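Local structure of putative tagatose-6-phosphate ketose/aldose isomerase (Escherichia coli, 3C3J) at residues T6-A11 / E19-P24; T12-E17 / N359-P364; G169-S174 / A243-E248; E216-Y221 / A346-L351. The protein is of unproven function but belongs to the SIS family, carrying two alpha/beta SIS domains in a single chain. All coordinates share one frame; numbering follows the deposited sequence.

Contact 3 lies nearest the centre of the chain, its centre about 11 Å from it, and joins segments from the two SIS domains; contacts 1, 2 and 4 lie about 18 to 20 Å out. Contacts 2, 3 and 4 are nevertheless all buried, and contact 1 only partly. Contacts 1 and 2 share helix 15-21, contact 2 at its start and contact 1 at its end, while contact 4 packs a loop on helix 335-356, whose Leu351 also touches Pro361 of contact 2. Contact 1 works through waters and an arginine chain; contact 2 rests on a carboxylate bonded to a helix start; contact 3 sets a lysine and a glutamate against a loop; contact 4 is mainly aromatic and apolar.

Contact 1: residues T6-A11 / E19-P24; sequences TPAAAA and EIRHQP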
loop_
_atom_site.group_PDB
_atom_site.type_symbol
_atom_site.label_atom_id
_atom_site.label_comp_id
_atom_site.label_asym_id
_atom_site.label_seq_id
_atom_site.Cartn_x
_atom_site.Cartn_y
_atom_site.Cartn_z
ATOM N N THR A 6 -14.103 21.432 24.786
ATOM C CA THR A 6 -14.643 20.531 25.790
ATOM C C THR A 6 -15.544 19.488 25.125
ATOM O O THR A 6 -16.457 19.832 24.352
ATOM C CB THR A 6 -15.399 21.300 26.895
ATOM O OG1 THR A 6 -14.522 22.287 27.452
ATOM C CG2 THR A 6 -15.865 20.343 27.969
ATOM N N PRO A 7 -15.249 18.207 25.358
ATOM C CA PRO A 7 -16.080 17.156 24.778
ATOM C C PRO A 7 -17.501 17.139 25.351
ATOM O O PRO A 7 -17.692 17.442 26.530
ATOM C CB PRO A 7 -15.355 15.870 25.183
ATOM C CG PRO A 7 -14.006 16.286 25.640
ATOM C CD PRO A 7 -14.104 17.665 26.114
ATOM N N ALA A 8 -18.478 16.777 24.529
ATOM C CA ALA A 8 -19.797 16.419 25.022
ATOM C C ALA A 8 -19.689 15.110 25.802
ATOM O O ALA A 8 -18.654 14.435 25.769
ATOM C CB ALA A 8 -20.778 16.274 23.852
ATOM N N ALA A 9 -20.734 14.757 26.536
ATOM C CA ALA A 9 -20.737 13.506 27.284
ATOM C C ALA A 9 -20.627 12.323 26.322
ATOM O O ALA A 9 -21.186 12.359 25.216
ATOM C CB ALA A 9 -22.044 13.390 28.095
ATOM N N ALA A 10 -19.915 11.284 26.749
ATOM C CA ALA A 10 -19.793 10.042 25.986
ATOM C C ALA A 10 -20.957 9.089 26.319
ATOM O O ALA A 10 -20.798 8.099 27.047
ATOM C CB ALA A 10 -18.433 9.380 26.230
ATOM N N ALA A 11 -22.112 9.375 25.734
ATOM C CA ALA A 11 -23.365 8.636 26.021
ATOM C C ALA A 11 -23.365 7.134 25.652
ATOM O O ALA A 11 -24.154 6.368 26.201
ATOM C CB ALA A 11 -24.549 9.352 25.380
ATOM N N GLU A 19 -12.486 8.893 23.580
ATOM C CA GLU A 19 -11.227 9.107 22.889
ATOM C C GLU A 19 -11.427 9.839 21.555
ATOM O O GLU A 19 -10.609 10.673 21.157
ATOM C CB GLU A 19 -10.481 7.752 22.768
ATOM C CG GLU A 19 -9.959 7.350 24.182
ATOM C CD GLU A 19 -9.706 5.884 24.432
ATOM O OE1 GLU A 19 -9.819 5.030 23.497
ATOM O OE2 GLU A 19 -9.377 5.601 25.626
ATOM N N ILE A 20 -12.520 9.552 20.878
ATOM C CA ILE A 20 -12.862 10.296 19.668
ATOM C C ILE A 20 -13.145 11.750 20.021
ATOM O O ILE A 20 -12.591 12.676 19.414
ATOM C CB ILE A 20 -14.071 9.701 18.925
ATOM C CG1 ILE A 20 -13.719 8.334 18.339
ATOM C CG2 ILE A 20 -14.531 10.661 17.820
ATOM C CD1 ILE A 20 -14.949 7.504 17.937
ATOM N N ARG A 21 -13.979 11.964 21.036
ATOM C CA ARG A 21 -14.421 13.323 21.357
ATOM C C ARG A 21 -13.322 14.234 21.922
ATOM O O ARG A 21 -13.400 15.445 21.731
ATOM C CB ARG A 21 -15.614 13.284 22.299
ATOM C CG ARG A 21 -16.859 12.725 21.660
ATOM C CD ARG A 21 -18.016 12.810 22.627
ATOM N NE ARG A 21 -19.299 12.346 22.084
ATOM C CZ ARG A 21 -20.073 13.062 21.269
ATOM N NH1 ARG A 21 -19.678 14.236 20.823
ATOM N NH2 ARG A 21 -21.242 12.579 20.864
ATOM N N HIS A 22 -12.325 13.681 22.622
ATOM C CA HIS A 22 -11.236 14.500 23.182
ATOM C C HIS A 22 -10.084 14.824 22.216
ATOM O O HIS A 22 -9.087 15.440 22.603
ATOM C CB HIS A 22 -10.747 13.972 24.555
ATOM C CG HIS A 22 -9.909 12.724 24.530
ATOM N ND1 HIS A 22 -9.020 12.405 23.527
ATOM C CD2 HIS A 22 -9.781 11.746 25.461
ATOM C CE1 HIS A 22 -8.393 11.282 23.838
ATOM N NE2 HIS A 22 -8.845 10.858 25.003
ATOM N N GLN A 23 -10.245 14.456 20.947
ATOM C CA GLN A 23 -9.207 14.698 19.939
ATOM C C GLN A 23 -8.832 16.171 19.696
ATOM O O GLN A 23 -7.644 16.515 19.844
ATOM C CB GLN A 23 -9.576 13.997 18.651
ATOM C CG GLN A 23 -9.224 12.519 18.707
ATOM C CD GLN A 23 -9.708 11.784 17.478
ATOM O OE1 GLN A 23 -10.919 11.771 17.183
ATOM N NE2 GLN A 23 -8.782 11.195 16.736
ATOM N N PRO A 24 -9.812 17.044 19.352
ATOM C CA PRO A 24 -9.441 18.452 19.126
ATOM C C PRO A 24 -8.644 19.063 20.297
ATOM O O PRO A 24 -7.608 19.697 20.087
ATOM C CB PRO A 24 -10.810 19.140 18.897
ATOM C CG PRO A 24 -11.665 18.091 18.438
ATOM C CD PRO A 24 -11.253 16.845 19.118
HETATM O O HOH W 1 -17.894 16.415 21.676
HETATM O O HOH W 2 -23.045 10.263 22.534
#
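Pro7 and Arg21 make the main apolar touch between the loop 6-11 and the junction of helices 15-21 and 23-49; their CA atoms, 5.4 Å apart, mark the closest backbone approach. Pro7 CB rests on Arg21 CB at 3.9 Å. The next ring atom, Pro7 CG, lies 4.1 Å from His22 CA, so the pyrrolidine covers the break between the helices, where His22 leaves helical backbone angles and takes the N-cap position of the second helix.

Packing then follows the long arginine. With CG anti to the carbonyl carbon (chi1 -68°) and the chain extended from CG to NE, the Arg21 methylenes run alongside the loop backbone, and CD comes to 3.6 Å from Ala8 O. The Ala8 methyl lies over one face of the guanidinium, CB being 3.8 Å from Arg21 NH1. Ala9 O approaches the same group obliquely.

Polar linkage across the two segments goes through solvent. One water accepts from Ala8 N and from Arg21 NH1, each at 2.9 Å; a second reaches Ala11 N and Arg21 NH2, but both of its bonds are weak.

The direct polar partners of the guanidinium lie elsewhere: NE forms a salt bridge with Glu17, NH2 donates to Gly212 O, and Phe214 adds a cation-pi contact. Arg21 is therefore positioned chiefly by Glu17 of its own helix and by Gly212 and Phe214. The N-terminal loop lies on this fixed side chain through van der Waals contacts and bridging water, while the arginine's charge is probably balanced by Glu17.

Contact 2: residues T12-E17 / N359-P364; sequences TGTWTE and NTPDTP
Thr16 and Asp362 bring the two backbones closest, 6.0 Å between their CA atoms, where the start of helix 15-21 faces the type I beta turn from Thr360 to Thr363. The Asp362 carboxylate spans the gap. Its OD2 accepts from Trp15 N at 2.8 Å with an N-H...O angle of 156°, on the syn side and somewhat out of the carboxylate plane. OD1 takes two donors: Thr16 N at 2.9 Å, again from the syn side, and Thr16 OG1 at 2.7 Å, which arrives nearly in line with the C-O bond. The threonine hydroxyl reaches it because OG1 stands anti to the carbonyl carbon (chi1 -55°). A water donates to both Thr16 OG1 and Pro361 O, adding a second link.

Beside this polar group, Thr14 CG2 meets Pro361 CG at 3.7 Å, the two side chains crossing at about a right angle. Thr14 itself is the N-cap, its OG1 accepting from Glu17 N at 3.1 Å.

Two backbone amides and one hydroxyl of the first helical turn thus hold the carboxylate. That position would tend to favour its negative form, and it ties the segment after helix 335-356 to the N-terminal helix.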
loop_
_atom_site.group_PDB
_atom_site.type_symbol
_atom_site.label_atom_id
_atom_site.label_comp_id
_atom_site.label_asym_id
_atom_site.label_seq_id
_atom_site.Cartn_x
_atom_site.Cartn_y
_atom_site.Cartn_z
ATOM N N THR A 12 -22.473 6.675 24.774
ATOM C CA THR A 12 -22.327 5.230 24.593
ATOM C C THR A 12 -21.684 4.512 25.766
ATOM O O THR A 12 -21.725 3.293 25.817
ATOM C CB THR A 12 -21.499 4.847 23.358
ATOM O OG1 THR A 12 -20.142 5.262 23.540
ATOM C CG2 THR A 12 -22.103 5.459 22.097
ATOM N N GLY A 13 -21.065 5.247 26.676
ATOM C CA GLY A 13 -20.313 4.663 27.785
ATOM C C GLY A 13 -19.000 3.983 27.402
ATOM O O GLY A 13 -18.419 3.268 28.221
ATOM N N THR A 14 -18.521 4.211 26.175
ATOM C CA THR A 14 -17.335 3.538 25.660
ATOM C C THR A 14 -16.110 4.448 25.781
ATOM O O THR A 14 -16.216 5.670 25.663
ATOM C CB THR A 14 -17.515 3.065 24.172
ATOM O OG1 THR A 14 -17.683 4.188 23.292
ATOM C CG2 THR A 14 -18.737 2.117 24.033
ATOM N N TRP A 15 -14.957 3.843 26.026
ATOM C CA TRP A 15 -13.686 4.550 25.974
ATOM C C TRP A 15 -13.444 5.102 24.572
ATOM O O TRP A 15 -12.852 6.167 24.430
ATOM C CB TRP A 15 -12.518 3.626 26.342
ATOM C CG TRP A 15 -12.519 3.176 27.761
ATOM C CD1 TRP A 15 -12.601 1.884 28.232
ATOM C CD2 TRP A 15 -12.422 4.014 28.905
ATOM N NE1 TRP A 15 -12.565 1.887 29.611
ATOM C CE2 TRP A 15 -12.447 3.180 30.045
ATOM C CE3 TRP A 15 -12.294 5.396 29.084
ATOM C CZ2 TRP A 15 -12.370 3.686 31.340
ATOM C CZ3 TRP A 15 -12.208 5.896 30.391
ATOM C CH2 TRP A 15 -12.241 5.039 31.489
ATOM N N THR A 16 -13.881 4.361 23.548
ATOM C CA THR A 16 -13.643 4.755 22.157
ATOM C C THR A 16 -14.339 6.087 21.868
ATOM O O THR A 16 -13.727 6.987 21.281
ATOM C CB THR A 16 -14.030 3.625 21.158
ATOM O OG1 THR A 16 -13.325 2.419 21.509
ATOM C CG2 THR A 16 -13.657 4.001 19.715
ATOM N N GLU A 17 -15.581 6.246 22.332
ATOM C CA GLU A 17 -16.281 7.509 22.129
ATOM C C GLU A 17 -15.593 8.661 22.848
ATOM O O GLU A 17 -15.448 9.749 22.278
ATOM C CB GLU A 17 -17.748 7.440 22.558
ATOM C CG GLU A 17 -18.433 8.772 22.329
ATOM C CD GLU A 17 -19.884 8.806 22.746
ATOM O OE1 GLU A 17 -20.355 7.842 23.400
ATOM O OE2 GLU A 17 -20.539 9.822 22.433
ATOM N N ASN A 359 -21.982 -5.325 19.205
ATOM C CA ASN A 359 -20.609 -5.587 19.612
ATOM C C ASN A 359 -20.181 -4.623 20.719
ATOM O O ASN A 359 -20.874 -3.661 21.007
ATOM C CB ASN A 359 -19.674 -5.502 18.403
ATOM C CG ASN A 359 -18.363 -6.243 18.617
ATOM O OD1 ASN A 359 -18.162 -6.942 19.630
ATOM N ND2 ASN A 359 -17.448 -6.083 17.670
ATOM N N THR A 360 -19.057 -4.929 21.363
ATOM C CA THR A 360 -18.477 -4.112 22.405
ATOM C C THR A 360 -17.232 -3.440 21.803
ATOM O O THR A 360 -16.189 -4.060 21.708
ATOM C CB THR A 360 -18.111 -4.988 23.628
ATOM O OG1 THR A 360 -17.347 -6.115 23.198
ATOM C CG2 THR A 360 -19.383 -5.520 24.335
ATOM N N PRO A 361 -17.357 -2.178 21.357
ATOM C CA PRO A 361 -16.273 -1.589 20.554
ATOM C C PRO A 361 -14.920 -1.460 21.243
ATOM O O PRO A 361 -13.911 -1.501 20.555
ATOM C CB PRO A 361 -16.815 -0.198 20.157
ATOM C CG PRO A 361 -17.967 0.057 21.008
ATOM C CD PRO A 361 -18.489 -1.248 21.534
ATOM N N ASP A 362 -14.893 -1.296 22.572
ATOM C CA ASP A 362 -13.623 -1.122 23.285
ATOM C C ASP A 362 -12.805 -2.419 23.268
ATOM O O ASP A 362 -11.591 -2.376 23.394
ATOM C CB ASP A 362 -13.855 -0.665 24.732
ATOM C CG ASP A 362 -14.452 0.735 24.834
ATOM O OD1 ASP A 362 -14.384 1.526 23.852
ATOM O OD2 ASP A 362 -14.984 1.058 25.918
ATOM N N THR A 363 -13.515 -3.544 23.130
ATOM C CA THR A 363 -12.973 -4.908 23.056
ATOM C C THR A 363 -13.850 -5.723 22.067
ATOM O O THR A 363 -14.707 -6.545 22.463
ATOM C CB THR A 363 -13.035 -5.602 24.424
ATOM O OG1 THR A 363 -14.406 -5.731 24.827
ATOM C CG2 THR A 363 -12.294 -4.808 25.473
ATOM N N PRO A 364 -13.711 -5.444 20.771
ATOM C CA PRO A 364 -14.692 -5.996 19.814
ATOM C C PRO A 364 -14.341 -7.400 19.276
ATOM O O PRO A 364 -13.189 -7.864 19.427
ATOM C CB PRO A 364 -14.699 -4.947 18.704
ATOM C CG PRO A 364 -13.291 -4.394 18.713
ATOM C CD PRO A 364 -12.723 -4.576 20.112
HETATM O O HOH W 3 -11.872 0.358 20.361
#

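Contact 3: residues G169-S174 / A243-E248; sequences GFAMTS and ALKVLE
Lys245, on helix 235-249, reaches across to Ala171 and Met172 in the loop before helix 174-187. From its CB the chain leaves with CG anti to the carbonyl carbon, then bends at chi2 (-69°) and again at chi4, folding toward the loop. CD meets the Ala171 methyl, CB, at 3.7 Å. The position of CE, the next atom, is less certain, because the model sets it too close to the carbonyl of Met172, a selenomethionine. At the tip, NZ donates to a water at 2.9 Å that also accepts from Met172 N and donates to Glu248 OE1. NZ further makes a weak, long salt bridge of 3.5 Å to Glu248 OE1, one helical turn on, whereas its stronger partner is Glu241, one turn back.

Glu248 supplies the other half of the surface. Its OE1 lies 3.4 Å from Ala171 CB, so this methyl touches both the lysine and the glutamate. A chi1 of 171° carries the Phe170 ring toward Glu248. The contact is made at the ring's edge: CE2 stands 3.8 Å from Glu248 CB, which lies near the ring plane. Ring and carboxylate planes are 52° apart, so the two flat groups are not stacked.

Around the site, Met172 and Lys245 both touch helix 63-79, and Gly267 of the second subunit packs on Glu248. The two segments fall in the first and second SIS domains respectively. The arrangement therefore belongs to the interface between tandem SIS domains, where a helix following strand 226-231, in the parallel sheet of one alpha/beta domain, packs on a loop of the other.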
loop_
_atom_site.group_PDB
_atom_site.type_symbol
_atom_site.label_atom_id
_atom_site.label_comp_id
_atom_site.label_asym_id
_atom_site.label_seq_id
_atom_site.Cartn_x
_atom_site.Cartn_y
_atom_site.Cartn_z
ATOM N N GLY A 169 -9.337 2.142 24.325
ATOM C CA GLY A 169 -10.002 1.396 23.250
ATOM C C GLY A 169 -9.009 0.590 22.438
ATOM O O GLY A 169 -7.886 1.052 22.186
ATOM N N PHE A 170 -9.414 -0.628 22.067
ATOM C CA PHE A 170 -8.691 -1.490 21.129
ATOM C C PHE A 170 -8.249 -0.721 19.864
ATOM O O PHE A 170 -7.096 -0.789 19.434
ATOM C CB PHE A 170 -9.637 -2.645 20.715
ATOM C CG PHE A 170 -9.121 -3.493 19.605
ATOM C CD1 PHE A 170 -8.044 -4.329 19.815
ATOM C CD2 PHE A 170 -9.723 -3.478 18.351
ATOM C CE1 PHE A 170 -7.560 -5.127 18.783
ATOM C CE2 PHE A 170 -9.253 -4.264 17.326
ATOM C CZ PHE A 170 -8.176 -5.087 17.532
ATOM N N ALA A 171 -9.211 -0.034 19.268
ATOM C CA ALA A 171 -9.020 0.729 18.050
ATOM C C ALA A 171 -8.460 2.109 18.399
ATOM O O ALA A 171 -9.085 2.856 19.150
ATOM C CB ALA A 171 -10.334 0.857 17.323
HETATM N N MSE A 172 -7.311 2.450 17.823
HETATM C CA MSE A 172 -6.659 3.735 18.075
HETATM C C MSE A 172 -7.432 4.862 17.413
HETATM O O MSE A 172 -7.830 4.744 16.261
HETATM C CB MSE A 172 -5.245 3.728 17.518
HETATM C CG MSE A 172 -4.280 2.799 18.218
HETATM SE SE MSE A 172 -2.567 2.764 17.214
HETATM C CE MSE A 172 -1.983 4.644 17.385
ATOM N N THR A 173 -7.650 5.944 18.144
ATOM C CA THR A 173 -8.311 7.141 17.610
ATOM C C THR A 173 -7.444 8.365 17.953
ATOM O O THR A 173 -6.652 8.843 17.100
ATOM C CB THR A 173 -9.773 7.272 18.134
ATOM O OG1 THR A 173 -9.799 7.380 19.564
ATOM C CG2 THR A 173 -10.621 6.059 17.688
ATOM N N SER A 174 -7.565 8.872 19.177
ATOM C CA SER A 174 -6.779 10.074 19.552
ATOM C C SER A 174 -5.268 9.851 19.529
ATOM O O SER A 174 -4.512 10.802 19.325
ATOM C CB SER A 174 -7.201 10.654 20.918
ATOM O OG SER A 174 -6.796 9.855 22.015
ATOM N N ALA A 243 -10.947 2.218 6.630
ATOM C CA ALA A 243 -11.341 0.842 6.341
ATOM C C ALA A 243 -10.976 -0.062 7.526
ATOM O O ALA A 243 -11.784 -0.867 7.945
ATOM C CB ALA A 243 -10.710 0.363 5.033
ATOM N N LEU A 244 -9.763 0.080 8.073
ATOM C CA LEU A 244 -9.344 -0.796 9.161
ATOM C C LEU A 244 -10.233 -0.610 10.411
ATOM O O LEU A 244 -10.564 -1.587 11.097
ATOM C CB LEU A 244 -7.880 -0.557 9.518
ATOM C CG LEU A 244 -7.349 -1.521 10.582
ATOM C CD1 LEU A 244 -7.557 -2.988 10.154
ATOM C CD2 LEU A 244 -5.888 -1.191 10.887
ATOM N N LYS A 245 -10.621 0.626 10.710
ATOM C CA LYS A 245 -11.507 0.883 11.846
ATOM C C LYS A 245 -12.821 0.101 11.750
ATOM O O LYS A 245 -13.239 -0.515 12.728
ATOM C CB LYS A 245 -11.820 2.375 12.002
ATOM C CG LYS A 245 -10.760 3.161 12.705
ATOM C CD LYS A 245 -10.712 2.766 14.146
ATOM C CE LYS A 245 -9.411 3.144 14.763
ATOM N NZ LYS A 245 -8.190 2.481 14.195
ATOM N N VAL A 246 -13.449 0.135 10.577
ATOM C CA VAL A 246 -14.698 -0.609 10.303
ATOM C C VAL A 246 -14.509 -2.083 10.517
ATOM O O VAL A 246 -15.333 -2.775 11.122
ATOM C CB VAL A 246 -15.088 -0.501 8.795
ATOM C CG1 VAL A 246 -16.103 -1.624 8.383
ATOM C CG2 VAL A 246 -15.592 0.848 8.507
ATOM N N LEU A 247 -13.407 -2.571 9.981
ATOM C CA LEU A 247 -13.105 -3.971 10.035
ATOM C C LEU A 247 -12.900 -4.392 11.491
ATOM O O LEU A 247 -13.520 -5.346 11.945
ATOM C CB LEU A 247 -11.885 -4.249 9.190
ATOM C CG LEU A 247 -11.686 -5.664 8.746
ATOM C CD1 LEU A 247 -12.715 -6.097 7.687
ATOM C CD2 LEU A 247 -10.231 -5.725 8.221
ATOM N N GLU A 248 -12.075 -3.644 12.219
ATOM C CA GLU A 248 -11.784 -3.936 13.623
ATOM C C GLU A 248 -13.049 -3.922 14.477
ATOM O O GLU A 248 -13.358 -4.886 15.201
ATOM C CB GLU A 248 -10.846 -2.872 14.192
ATOM C CG GLU A 248 -9.455 -3.017 13.759
ATOM C CD GLU A 248 -8.557 -1.964 14.330
ATOM O OE1 GLU A 248 -9.010 -0.838 14.658
ATOM O OE2 GLU A 248 -7.358 -2.264 14.428
HETATM O O HOH W 4 -6.332 0.727 15.474
#

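Contact 4: residues E216-Y221 / A346-L351; sequences EGVFGY and AQTFAL
Phe219 and Phe349 form an aromatic pair in which CD2 of Phe219 sits over the centre of one face of the Phe349 ring, 3.2 Å above its plane. The centroids are 4.6 Å apart and the planes inclined at 44°, an oblique pairing that is neither stacked nor edge-to-face. Around the edge of the Phe349 ring, near its plane, come Gly217 O, Val218 CB and Gly220 O; the nearest oxygen is Gly217 O, 3.3 Å from CD1. On the Phe219 ring, Val218 CG1 lies over one face toward the rim.

Phe349 reaches the loop because its CG is anti to the backbone N (chi1 179°), which swings the ring off helix 335-356. Beside it, Val218 CB approaches Phe349 CB at 4.2 Å, and Val218 CG2 packs on Thr348 OG1 at 3.3 Å. That hydroxyl is also bonded to Met344 O within the helix, so it can lie against a methyl group without going unpartnered.

The loop bends sharply in a classic gamma turn centred on Val218 (phi 74°, psi negative), closed by a weak bond from Phe219 N to Gly217 O; Gly220 N donates to the same oxygen at 3.2 Å. A water lies 2.7 Å from Gly217 O and 2.9 Å from Phe349 O. Beyond the pair, Tyr229 touches both rings, and Ile227 of the same strand, 226-231, touches Phe349.

Direct contact between the segments is thus mostly van der Waals, through the two rings and a valine. The carbonyl oxygens face the C-H rim of Phe349, probably a mildly favourable electrostatic contact, while its face takes the apolar one.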
loop_
_atom_site.group_PDB
_atom_site.type_symbol
_atom_site.label_atom_id
_atom_site.label_comp_id
_atom_site.label_asym_id
_atom_site.label_seq_id
_atom_site.Cartn_x
_atom_site.Cartn_y
_atom_site.Cartn_z
ATOM N N GLU A 216 -27.512 8.546 15.158
ATOM C CA GLU A 216 -27.892 8.364 13.748
ATOM C C GLU A 216 -26.901 7.497 12.944
ATOM O O GLU A 216 -27.202 7.082 11.826
ATOM C CB GLU A 216 -28.044 9.690 12.993
ATOM C CG GLU A 216 -28.576 10.885 13.761
ATOM C CD GLU A 216 -30.038 10.897 13.847
ATOM O OE1 GLU A 216 -30.590 9.864 14.303
ATOM O OE2 GLU A 216 -30.633 11.936 13.479
ATOM N N GLY A 217 -25.717 7.243 13.499
ATOM C CA GLY A 217 -24.774 6.325 12.883
ATOM C C GLY A 217 -23.945 6.905 11.748
ATOM O O GLY A 217 -23.312 6.144 11.033
ATOM N N VAL A 218 -23.993 8.231 11.573
ATOM C CA VAL A 218 -23.099 9.003 10.672
ATOM C C VAL A 218 -23.373 8.877 9.169
ATOM O O VAL A 218 -23.721 9.875 8.523
ATOM C CB VAL A 218 -21.601 8.706 10.949
ATOM C CG1 VAL A 218 -20.718 9.725 10.191
ATOM C CG2 VAL A 218 -21.335 8.753 12.469
ATOM N N PHE A 219 -23.137 7.694 8.602
ATOM C CA PHE A 219 -23.601 7.377 7.255
ATOM C C PHE A 219 -24.934 6.620 7.344
ATOM O O PHE A 219 -25.642 6.535 6.341
ATOM C CB PHE A 219 -22.590 6.542 6.466
ATOM C CG PHE A 219 -21.189 7.123 6.444
ATOM C CD1 PHE A 219 -20.986 8.474 6.272
ATOM C CD2 PHE A 219 -20.080 6.301 6.572
ATOM C CE1 PHE A 219 -19.699 9.018 6.259
ATOM C CE2 PHE A 219 -18.776 6.849 6.576
ATOM C CZ PHE A 219 -18.608 8.192 6.414
ATOM N N GLY A 220 -25.255 6.055 8.514
ATOM C CA GLY A 220 -26.542 5.373 8.729
ATOM C C GLY A 220 -26.385 3.896 9.000
ATOM O O GLY A 220 -25.272 3.403 9.158
ATOM N N TYR A 221 -27.513 3.184 9.054
ATOM C CA TYR A 221 -27.529 1.755 9.392
ATOM C C TYR A 221 -28.116 0.836 8.307
ATOM O O TYR A 221 -28.740 -0.189 8.617
ATOM C CB TYR A 221 -28.281 1.539 10.704
ATOM C CG TYR A 221 -27.721 2.335 11.874
ATOM C CD1 TYR A 221 -26.451 2.059 12.385
ATOM C CD2 TYR A 221 -28.475 3.337 12.488
ATOM C CE1 TYR A 221 -25.944 2.766 13.462
ATOM C CE2 TYR A 221 -27.981 4.052 13.547
ATOM C CZ TYR A 221 -26.712 3.763 14.040
ATOM O OH TYR A 221 -26.212 4.456 15.102
ATOM N N ALA A 346 -15.091 8.726 9.712
ATOM C CA ALA A 346 -14.746 7.313 9.676
ATOM C C ALA A 346 -14.726 6.651 11.070
ATOM O O ALA A 346 -15.205 5.509 11.249
ATOM C CB ALA A 346 -13.385 7.126 8.977
ATOM N N GLN A 347 -14.164 7.353 12.053
ATOM C CA GLN A 347 -14.074 6.802 13.416
ATOM C C GLN A 347 -15.457 6.635 14.037
ATOM O O GLN A 347 -15.785 5.587 14.620
ATOM C CB GLN A 347 -13.228 7.699 14.310
ATOM C CG GLN A 347 -11.749 7.796 13.957
ATOM C CD GLN A 347 -11.071 8.935 14.724
ATOM O OE1 GLN A 347 -11.753 9.836 15.226
ATOM N NE2 GLN A 347 -9.743 8.925 14.784
ATOM N N THR A 348 -16.249 7.683 13.922
ATOM C CA THR A 348 -17.571 7.709 14.537
ATOM C C THR A 348 -18.471 6.742 13.789
ATOM O O THR A 348 -19.211 6.017 14.422
ATOM C CB THR A 348 -18.142 9.145 14.617
ATOM O OG1 THR A 348 -18.257 9.698 13.299
ATOM C CG2 THR A 348 -17.216 10.039 15.436
ATOM N N PHE A 349 -18.368 6.658 12.464
ATOM C CA PHE A 349 -19.105 5.613 11.722
ATOM C C PHE A 349 -18.821 4.191 12.230
ATOM O O PHE A 349 -19.741 3.415 12.527
ATOM C CB PHE A 349 -18.800 5.687 10.226
ATOM C CG PHE A 349 -19.502 4.646 9.422
ATOM C CD1 PHE A 349 -20.885 4.644 9.334
ATOM C CD2 PHE A 349 -18.800 3.675 8.732
ATOM C CE1 PHE A 349 -21.552 3.688 8.575
ATOM C CE2 PHE A 349 -19.477 2.728 7.984
ATOM C CZ PHE A 349 -20.857 2.749 7.910
ATOM N N ALA A 350 -17.536 3.844 12.326
ATOM C CA ALA A 350 -17.139 2.525 12.778
ATOM C C ALA A 350 -17.642 2.203 14.199
ATOM O O ALA A 350 -18.126 1.093 14.457
ATOM C CB ALA A 350 -15.587 2.381 12.668
ATOM N N LEU A 351 -17.541 3.173 15.103
ATOM C CA LEU A 351 -17.995 2.996 16.485
ATOM C C LEU A 351 -19.497 2.652 16.516
ATOM O O LEU A 351 -19.905 1.710 17.211
ATOM C CB LEU A 351 -17.698 4.256 17.296
ATOM C CG LEU A 351 -18.261 4.345 18.722
ATOM C CD1 LEU A 351 -17.662 3.299 19.669
ATOM C CD2 LEU A 351 -18.157 5.755 19.258
HETATM O O HOH W 5 -22.605 3.738 12.118
#